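Local structure of mandelate racemase/muconate lactonizing protein (Paenibacillus sp., 3V5C) at residues R92-Y97 with I286-T292; A316-Y320 with M345-Y350. The protein probably catalyses the dehydration of galacturonate as a magnesium-dependent lyase of the enolase superfamily. The protein carries 1 engineered substitution. One frame throughout, in Å; residues are numbered along the deposited sequence.

How the contacts relate
The two contacts come one after the other along the chain: contact 1 joins 92-97 to 286-292, and contact 2, which opens later, joins 316-320 to 345-350. Their centres lie about 16 Å apart, yet they touch. Tyr97 of contact 1 sets its ring edge-to-face with that of Tyr317 in contact 2, and Ile286 CG2 packs 3.6 Å from Gly318 CA. Contact 1 brings helix 92-107 onto the start of helix 291-303 in the barrel-type domain; contact 2 fastens helix 317-325 to the chain that follows strand 340-342. Both are buried, and where they meet, helix 92-107, the start of helix 291-303 and helix 317-325 pack together.

Contact 1 of 2, residues R92-Y97 with I286-T292; sequences RLQLEY and IIWPGFT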
ATOM      1  N   ARG A  92     -11.390 -11.895  -7.461  1.00 12.53           N
ATOM      2  CA  ARG A  92     -10.811 -10.663  -6.918  1.00 12.38           C
ATOM      3  C   ARG A  92      -9.343 -10.445  -7.273  1.00 10.90           C
ATOM      4  O   ARG A  92      -9.004  -9.444  -7.902  1.00 11.80           O
ATOM      5  CB  ARG A  92     -10.997 -10.621  -5.405  1.00 11.92           C
ATOM      6  CG  ARG A  92     -12.448 -10.453  -5.014  1.00 12.52           C
ATOM      7  CD  ARG A  92     -12.652 -10.467  -3.511  1.00 12.44           C
ATOM      8  NE  ARG A  92     -14.069 -10.294  -3.216  1.00 15.35           N
ATOM      9  CZ  ARG A  92     -14.558 -10.037  -2.011  1.00 15.26           C
ATOM     10  NH1 ARG A  92     -13.743  -9.946  -0.960  1.00 16.23           N
ATOM     11  NH2 ARG A  92     -15.873  -9.889  -1.850  1.00 18.27           N
ATOM     12  N   LEU A  93      -8.478 -11.370  -6.874  1.00 12.60           N
ATOM     13  CA  LEU A  93      -7.041 -11.179  -7.079  1.00 10.37           C
ATOM     14  C   LEU A  93      -6.695 -11.086  -8.570  1.00 11.60           C
ATOM     15  O   LEU A  93      -5.789 -10.343  -8.965  1.00 11.30           O
ATOM     16  CB  LEU A  93      -6.241 -12.302  -6.433  1.00 13.19           C
ATOM     17  CG  LEU A  93      -6.493 -12.534  -4.942  1.00 13.41           C
ATOM     18  CD1 LEU A  93      -5.726 -13.760  -4.458  1.00 15.42           C
ATOM     19  CD2 LEU A  93      -6.158 -11.262  -4.123  1.00 14.63           C
ATOM     20  N   GLN A  94      -7.426 -11.838  -9.386  1.00 12.52           N
ATOM     21  CA  GLN A  94      -7.131 -11.954 -10.804  1.00 13.65           C
ATOM     22  C   GLN A  94      -7.672 -10.775 -11.602  1.00 12.40           C
ATOM     23  O   GLN A  94      -7.024 -10.304 -12.533  1.00 12.23           O
ATOM     24  CB  GLN A  94      -7.759 -13.234 -11.352  1.00 13.45           C
ATOM     25  CG  GLN A  94      -7.174 -14.522 -10.786  1.00 15.01           C
ATOM     26  CD  GLN A  94      -7.795 -14.946  -9.459  1.00 16.38           C
ATOM     27  OE1 GLN A  94      -8.732 -14.318  -8.948  1.00 14.72           O
ATOM     28  NE2 GLN A  94      -7.261 -16.023  -8.890  1.00 20.54           N
ATOM     29  N   LEU A  95      -8.858 -10.287 -11.231  1.00 12.66           N
ATOM     30  CA  LEU A  95      -9.547  -9.352 -12.112  1.00  9.82           C
ATOM     31  C   LEU A  95     -10.179  -8.107 -11.494  1.00  8.62           C
ATOM     32  O   LEU A  95     -10.721  -7.279 -12.231  1.00  9.02           O
ATOM     33  CB  LEU A  95     -10.629 -10.104 -12.918  1.00  9.54           C
ATOM     34  CG  LEU A  95     -10.189 -11.145 -13.941  1.00 11.91           C
ATOM     35  CD1 LEU A  95     -11.453 -11.804 -14.543  1.00 12.71           C
ATOM     36  CD2 LEU A  95      -9.318 -10.513 -15.006  1.00 14.60           C
ATOM     37  N   GLU A  96     -10.111  -7.930 -10.183  1.00  9.60           N
ATOM     38  CA  GLU A  96     -10.829  -6.797  -9.595  1.00  8.80           C
ATOM     39  C   GLU A  96     -10.313  -5.480 -10.165  1.00 11.05           C
ATOM     40  O   GLU A  96     -11.082  -4.552 -10.409  1.00 11.68           O
ATOM     41  CB  GLU A  96     -10.751  -6.761  -8.070  1.00 11.28           C
ATOM     42  CG  GLU A  96      -9.367  -6.525  -7.486  1.00 11.64           C
ATOM     43  CD  GLU A  96      -9.376  -6.654  -5.974  1.00 12.25           C
ATOM     44  OE1 GLU A  96      -8.283  -6.713  -5.407  1.00 13.49           O
ATOM     45  OE2 GLU A  96     -10.475  -6.687  -5.375  1.00 13.31           O
ATOM     46  N   TYR A  97      -9.006  -5.384 -10.361  1.00 10.02           N
ATOM     47  CA  TYR A  97      -8.471  -4.117 -10.815  1.00  9.32           C
ATOM     48  C   TYR A  97      -8.817  -3.819 -12.276  1.00  9.89           C
ATOM     49  O   TYR A  97      -9.358  -2.760 -12.569  1.00 11.36           O
ATOM     50  CB  TYR A  97      -6.966  -3.974 -10.494  1.00 10.90           C
ATOM     51  CG  TYR A  97      -6.708  -3.721  -9.018  1.00  8.96           C
ATOM     52  CD1 TYR A  97      -7.146  -2.540  -8.415  1.00  6.89           C
ATOM     53  CD2 TYR A  97      -6.056  -4.657  -8.209  1.00  8.88           C
ATOM     54  CE1 TYR A  97      -6.943  -2.266  -7.083  1.00  9.05           C
ATOM     55  CE2 TYR A  97      -5.832  -4.379  -6.853  1.00  8.06           C
ATOM     56  CZ  TYR A  97      -6.300  -3.182  -6.300  1.00  7.60           C
ATOM     57  OH  TYR A  97      -6.095  -2.868  -4.972  1.00 10.23           O
ATOM     58  N   ILE A 286      -2.645  -4.072  -0.237  1.00  8.43           N
ATOM     59  CA  ILE A 286      -3.599  -3.535  -1.214  1.00  8.91           C
ATOM     60  C   ILE A 286      -3.827  -4.450  -2.426  1.00 10.04           C
ATOM     61  O   ILE A 286      -4.842  -4.325  -3.123  1.00 11.36           O
ATOM     62  CB  ILE A 286      -3.154  -2.121  -1.651  1.00 10.25           C
ATOM     63  CG1 ILE A 286      -4.217  -1.442  -2.504  1.00 10.40           C
ATOM     64  CG2 ILE A 286      -1.825  -2.186  -2.414  1.00 13.99           C
ATOM     65  CD1 ILE A 286      -5.529  -1.217  -1.794  1.00 11.94           C
ATOM     66  N   ILE A 287      -2.887  -5.353  -2.689  1.00  8.60           N
ATOM     67  CA  ILE A 287      -3.003  -6.321  -3.778  1.00 10.21           C
ATOM     68  C   ILE A 287      -3.529  -7.670  -3.249  1.00  9.02           C
ATOM     69  O   ILE A 287      -4.427  -8.278  -3.837  1.00 12.09           O
ATOM     70  CB  ILE A 287      -1.656  -6.557  -4.486  1.00 11.87           C
ATOM     71  CG1 ILE A 287      -1.000  -5.239  -4.910  1.00 11.15           C
ATOM     72  CG2 ILE A 287      -1.830  -7.485  -5.697  1.00 12.26           C
ATOM     73  CD1 ILE A 287      -1.814  -4.430  -5.886  1.00 13.11           C
ATOM     74  N   TRP A 288      -2.958  -8.140  -2.142  1.00 10.51           N
ATOM     75  CA  TRP A 288      -3.417  -9.373  -1.504  1.00 11.88           C
ATOM     76  C   TRP A 288      -3.612  -9.091  -0.014  1.00 11.62           C
ATOM     77  O   TRP A 288      -2.633  -8.934   0.711  1.00 13.24           O
ATOM     78  CB  TRP A 288      -2.393 -10.492  -1.710  1.00 12.64           C
ATOM     79  CG  TRP A 288      -2.748 -11.753  -1.002  1.00 18.27           C
ATOM     80  CD1 TRP A 288      -3.626 -12.712  -1.429  1.00 20.08           C
ATOM     81  CD2 TRP A 288      -2.262 -12.192   0.278  1.00 18.71           C
ATOM     82  NE1 TRP A 288      -3.698 -13.731  -0.503  1.00 25.09           N
ATOM     83  CE2 TRP A 288      -2.878 -13.431   0.556  1.00 26.26           C
ATOM     84  CE3 TRP A 288      -1.363 -11.658   1.215  1.00 21.97           C
ATOM     85  CZ2 TRP A 288      -2.623 -14.148   1.731  1.00 28.78           C
ATOM     86  CZ3 TRP A 288      -1.111 -12.373   2.382  1.00 26.49           C
ATOM     87  CH2 TRP A 288      -1.740 -13.602   2.629  1.00 26.43           C
ATOM     88  N   PRO A 289      -4.864  -9.058   0.462  1.00 10.36           N
ATOM     89  CA  PRO A 289      -6.089  -9.600  -0.131  1.00  9.15           C
ATOM     90  C   PRO A 289      -6.800  -8.714  -1.155  1.00 13.68           C
ATOM     91  O   PRO A 289      -7.753  -9.197  -1.776  1.00 13.18           O
ATOM     92  CB  PRO A 289      -6.995  -9.788   1.080  1.00 11.68           C
ATOM     93  CG  PRO A 289      -6.599  -8.649   1.990  1.00 12.79           C
ATOM     94  CD  PRO A 289      -5.097  -8.577   1.840  1.00 11.04           C
ATOM     95  N   GLY A 290      -6.374  -7.468  -1.339  1.00  9.70           N
ATOM     96  CA  GLY A 290      -6.948  -6.681  -2.420  1.00 10.58           C
ATOM     97  C   GLY A 290      -7.989  -5.623  -2.097  1.00 10.16           C
ATOM     98  O   GLY A 290      -8.341  -5.373  -0.938  1.00  9.90           O
ATOM     99  N   PHE A 291      -8.453  -4.991  -3.172  1.00 10.64           N
ATOM    100  CA  PHE A 291      -9.303  -3.809  -3.130  1.00 10.38           C
ATOM    101  C   PHE A 291     -10.718  -4.119  -2.628  1.00 10.97           C
ATOM    102  O   PHE A 291     -11.225  -3.437  -1.736  1.00 11.12           O
ATOM    103  CB  PHE A 291      -9.373  -3.197  -4.540  1.00 12.17           C
ATOM    104  CG  PHE A 291      -9.901  -1.769  -4.569  1.00 12.06           C
ATOM    105  CD1 PHE A 291      -9.027  -0.690  -4.540  1.00 10.68           C
ATOM    106  CD2 PHE A 291     -11.269  -1.514  -4.647  1.00 12.00           C
ATOM    107  CE1 PHE A 291      -9.498   0.612  -4.567  1.00 12.70           C
ATOM    108  CE2 PHE A 291     -11.755  -0.201  -4.689  1.00 11.80           C
ATOM    109  CZ  PHE A 291     -10.859   0.867  -4.640  1.00 11.34           C
ATOM    110  N   THR A 292     -11.358  -5.114  -3.237  1.00 10.80           N
ATOM    111  CA  THR A 292     -12.718  -5.503  -2.867  1.00 12.27           C
ATOM    112  C   THR A 292     -12.761  -5.970  -1.411  1.00 10.84           C
ATOM    113  O   THR A 292     -13.654  -5.587  -0.636  1.00 11.88           O
ATOM    114  CB  THR A 292     -13.238  -6.598  -3.816  1.00 14.87           C
ATOM    115  OG1 THR A 292     -13.224  -6.077  -5.147  1.00 18.89           O
ATOM    116  CG2 THR A 292     -14.673  -6.974  -3.448  1.00 19.39           C
TER
HETATM  117  O   HOH W   1     -10.074  -8.089  -2.913  1.00 10.94           O
HETATM  118  O   HOH W   2      -5.855  -7.711  -6.060  1.00 13.42           O
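Glu96 OE2 is gripped by both donors of Thr292: the backbone N at 2.8 Å, which meets it from above the carboxylate plane, and the hydroxyl OG1, nearly in line with the C-O bond. OE1 accepts from Phe291 N at 2.8 Å, likewise from above. Glu96 reaches them because CG sits between the backbone N and carbonyl carbon (chi1 66°) and the chain is extended beyond it. Two waters also donate to the carboxylate, one bridging OE2 to Pro289 O and the other OE1 to Ile287 O. Gly290 suits its place: Glu96 OE1, 3.3 Å from Gly290 CA, would collide with a side chain, and the positive phi would press a CB against the preceding carbonyl O. With an alanine replacing Glu96, Phe291 N, Thr292 N and Thr292 OG1 are likely to lose their shared acceptor, and the two waters their carboxylate. Thr292 CG2 lies over one face of the Arg92 guanidinium, 3.4 Å from Arg92 NE, which donates to Leu87 O, while NH2 forms a salt bridge with Glu296. Tyr97 OH donates to Ile286 O at 2.7 Å, and its ring packs against Phe291 CB. Leu93 CD1 lies 3.8 Å from Trp288 CD1, at the edge of the indole. Gly290 is the N-cap of helix 291-303, and the carboxylate on its first amides, a charge that would suit the helix dipole, ties helix 92-107 to this barrel helix of the enolase fold.

Contact 2 of 2, residues A316-Y320 with M345-Y350; sequences AYGIY and MDVSGY
Tyr320, with CG beside its backbone N (chi1 -48°), and Tyr350, turned likewise (chi1 -69°), send their rings toward one another across the contact. They meet edge-to-face: the edge of Tyr320 points at the face of Tyr350, with CD1 over the centre of that ring, the centroids 4.7 Å apart and the planes at 63°. Val347 comes over one face of Tyr320, its CG1 3.9 Å from the ring centroid in a CH-pi contact, while Ile319 CB of the same helix backs the opposite face. A branched aliphatic residue suits this place, since Val347 CG2 also reaches Tyr320 OH at 3.5 Å. Unbranched Met345 bends at chi3 to set its CE 4.1 Å from both Ala316 CB and Tyr320 CE2, with SD at the edge of the Tyr317 ring. The 347-350 turn is type I, and an Asx turn at Asp346, whose OD1 accepts from Ser348 N at 2.9 Å, overlaps its start. The hydroxyl of buried Tyr350 is satisfied by a hydrogen bond with Phe365 O. Around this apolar patch, Ile319 packs on strand 335-337, Tyr350 on strand 356-359, and Tyr317 and Met345 on Phe369 of strand 368-369, the partner of strand 345-346, so that the start of helix 317-325 lies among these strands.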
ATOM      1  N   ALA A 316       4.108  -1.022  -7.653  1.00 10.43           N
ATOM      2  CA  ALA A 316       3.822   0.387  -7.855  1.00 10.38           C
ATOM      3  C   ALA A 316       2.337   0.629  -8.054  1.00  8.69           C
ATOM      4  O   ALA A 316       1.809   1.646  -7.608  1.00 10.25           O
ATOM      5  CB  ALA A 316       4.620   0.945  -9.032  1.00 11.55           C
ATOM      6  N   TYR A 317       1.660  -0.317  -8.696  1.00  8.91           N
ATOM      7  CA  TYR A 317       0.250  -0.109  -9.019  1.00 10.87           C
ATOM      8  C   TYR A 317      -0.580   0.088  -7.755  1.00 11.54           C
ATOM      9  O   TYR A 317      -1.551   0.835  -7.747  1.00 10.66           O
ATOM     10  CB  TYR A 317      -0.287  -1.298  -9.810  1.00 11.99           C
ATOM     11  CG  TYR A 317      -1.705  -1.110 -10.298  1.00 11.41           C
ATOM     12  CD1 TYR A 317      -2.787  -1.514  -9.522  1.00 10.51           C
ATOM     13  CD2 TYR A 317      -1.953  -0.501 -11.525  1.00 10.65           C
ATOM     14  CE1 TYR A 317      -4.082  -1.343  -9.974  1.00  9.08           C
ATOM     15  CE2 TYR A 317      -3.267  -0.313 -11.995  1.00 11.78           C
ATOM     16  CZ  TYR A 317      -4.313  -0.744 -11.200  1.00  9.44           C
ATOM     17  OH  TYR A 317      -5.605  -0.579 -11.632  1.00 11.58           O
ATOM     18  N   GLY A 318      -0.189  -0.585  -6.674  1.00  8.98           N
ATOM     19  CA  GLY A 318      -0.930  -0.511  -5.427  1.00  9.61           C
ATOM     20  C   GLY A 318      -0.999   0.870  -4.808  1.00  9.55           C
ATOM     21  O   GLY A 318      -1.904   1.155  -4.026  1.00 10.03           O
ATOM     22  N   ILE A 319      -0.030   1.728  -5.128  1.00  9.74           N
ATOM     23  CA  ILE A 319      -0.054   3.091  -4.641  1.00 11.66           C
ATOM     24  C   ILE A 319      -1.318   3.814  -5.091  1.00  9.83           C
ATOM     25  O   ILE A 319      -2.015   4.456  -4.280  1.00 10.27           O
ATOM     26  CB  ILE A 319       1.187   3.837  -5.154  1.00  9.41           C
ATOM     27  CG1 ILE A 319       2.443   3.171  -4.587  1.00 10.82           C
ATOM     28  CG2 ILE A 319       1.104   5.332  -4.801  1.00 14.96           C
ATOM     29  CD1 ILE A 319       3.731   3.727  -5.228  1.00 11.69           C
ATOM     30  N   TYR A 320      -1.606   3.707  -6.385  1.00 10.67           N
ATOM     31  CA  TYR A 320      -2.706   4.433  -7.010  1.00 12.25           C
ATOM     32  C   TYR A 320      -4.037   3.823  -6.572  1.00 11.66           C
ATOM     33  O   TYR A 320      -4.990   4.535  -6.257  1.00 10.42           O
ATOM     34  CB  TYR A 320      -2.487   4.468  -8.543  1.00  9.53           C
ATOM     35  CG  TYR A 320      -1.053   4.896  -8.787  1.00  8.22           C
ATOM     36  CD1 TYR A 320      -0.675   6.222  -8.595  1.00 11.29           C
ATOM     37  CD2 TYR A 320      -0.063   3.969  -9.083  1.00 12.36           C
ATOM     38  CE1 TYR A 320       0.650   6.616  -8.727  1.00 11.12           C
ATOM     39  CE2 TYR A 320       1.262   4.356  -9.236  1.00 11.50           C
ATOM     40  CZ  TYR A 320       1.612   5.685  -9.057  1.00 12.03           C
ATOM     41  OH  TYR A 320       2.936   6.088  -9.180  1.00 14.41           O
ATOM     42  N   MET A 345       3.386   2.575 -18.089  1.00 12.67           N
ATOM     43  CA  MET A 345       2.348   2.861 -17.105  1.00 12.89           C
ATOM     44  C   MET A 345       2.398   4.333 -16.704  1.00 13.72           C
ATOM     45  O   MET A 345       3.126   4.720 -15.783  1.00 13.76           O
ATOM     46  CB  MET A 345       2.498   1.934 -15.888  1.00 10.79           C
ATOM     47  CG  MET A 345       1.338   2.041 -14.868  1.00  9.90           C
ATOM     48  SD  MET A 345       1.472   0.806 -13.547  1.00 13.91           S
ATOM     49  CE  MET A 345       2.217   1.770 -12.244  1.00 15.37           C
ATOM     50  N   ASP A 346       1.641   5.163 -17.418  1.00 11.88           N
ATOM     51  CA  ASP A 346       1.682   6.616 -17.222  1.00 11.94           C
ATOM     52  C   ASP A 346       0.819   7.036 -16.037  1.00 14.63           C
ATOM     53  O   ASP A 346      -0.412   7.005 -16.104  1.00 14.01           O
ATOM     54  CB  ASP A 346       1.205   7.298 -18.511  1.00 13.92           C
ATOM     55  CG  ASP A 346       1.222   8.816 -18.441  1.00 17.67           C
ATOM     56  OD1 ASP A 346       1.467   9.393 -17.370  1.00 17.91           O
ATOM     57  OD2 ASP A 346       0.949   9.442 -19.494  1.00 26.68           O
ATOM     58  N   VAL A 347       1.488   7.432 -14.957  1.00 13.48           N
ATOM     59  CA  VAL A 347       0.823   7.851 -13.730  1.00 12.22           C
ATOM     60  C   VAL A 347       0.899   9.363 -13.534  1.00 14.39           C
ATOM     61  O   VAL A 347       0.651   9.869 -12.446  1.00 17.04           O
ATOM     62  CB  VAL A 347       1.422   7.127 -12.506  1.00 11.45           C
ATOM     63  CG1 VAL A 347       1.263   5.624 -12.652  1.00 15.78           C
ATOM     64  CG2 VAL A 347       2.903   7.494 -12.342  1.00 17.69           C
ATOM     65  N   SER A 348       1.197  10.093 -14.610  1.00 13.73           N
ATOM     66  CA  SER A 348       1.420  11.539 -14.512  1.00 18.78           C
ATOM     67  C   SER A 348       0.173  12.339 -14.108  1.00 18.21           C
ATOM     68  O   SER A 348       0.267  13.520 -13.741  1.00 16.09           O
ATOM     69  CB  SER A 348       1.983  12.071 -15.827  1.00 18.79           C
ATOM     70  OG  SER A 348       1.015  12.005 -16.848  1.00 21.07           O
ATOM     71  N   GLY A 349      -0.995  11.709 -14.172  1.00 14.50           N
ATOM     72  CA  GLY A 349      -2.204  12.349 -13.678  1.00 15.44           C
ATOM     73  C   GLY A 349      -2.181  12.553 -12.168  1.00 14.88           C
ATOM     74  O   GLY A 349      -2.909  13.386 -11.633  1.00 17.09           O
ATOM     75  N   TYR A 350      -1.348  11.782 -11.473  1.00 13.75           N
ATOM     76  CA  TYR A 350      -1.183  11.916 -10.030  1.00 13.68           C
ATOM     77  C   TYR A 350      -0.026  12.855  -9.717  1.00 12.21           C
ATOM     78  O   TYR A 350       0.970  12.885 -10.436  1.00 17.05           O
ATOM     79  CB  TYR A 350      -0.855  10.559  -9.397  1.00 13.25           C
ATOM     80  CG  TYR A 350      -1.984   9.548  -9.417  1.00 12.07           C
ATOM     81  CD1 TYR A 350      -2.319   8.852 -10.582  1.00 11.22           C
ATOM     82  CD2 TYR A 350      -2.686   9.258  -8.254  1.00 12.19           C
ATOM     83  CE1 TYR A 350      -3.346   7.911 -10.591  1.00 12.45           C
ATOM     84  CE2 TYR A 350      -3.712   8.322  -8.258  1.00 10.78           C
ATOM     85  CZ  TYR A 350      -4.037   7.652  -9.426  1.00 13.49           C
ATOM     86  OH  TYR A 350      -5.060   6.718  -9.408  1.00 12.62           O
TER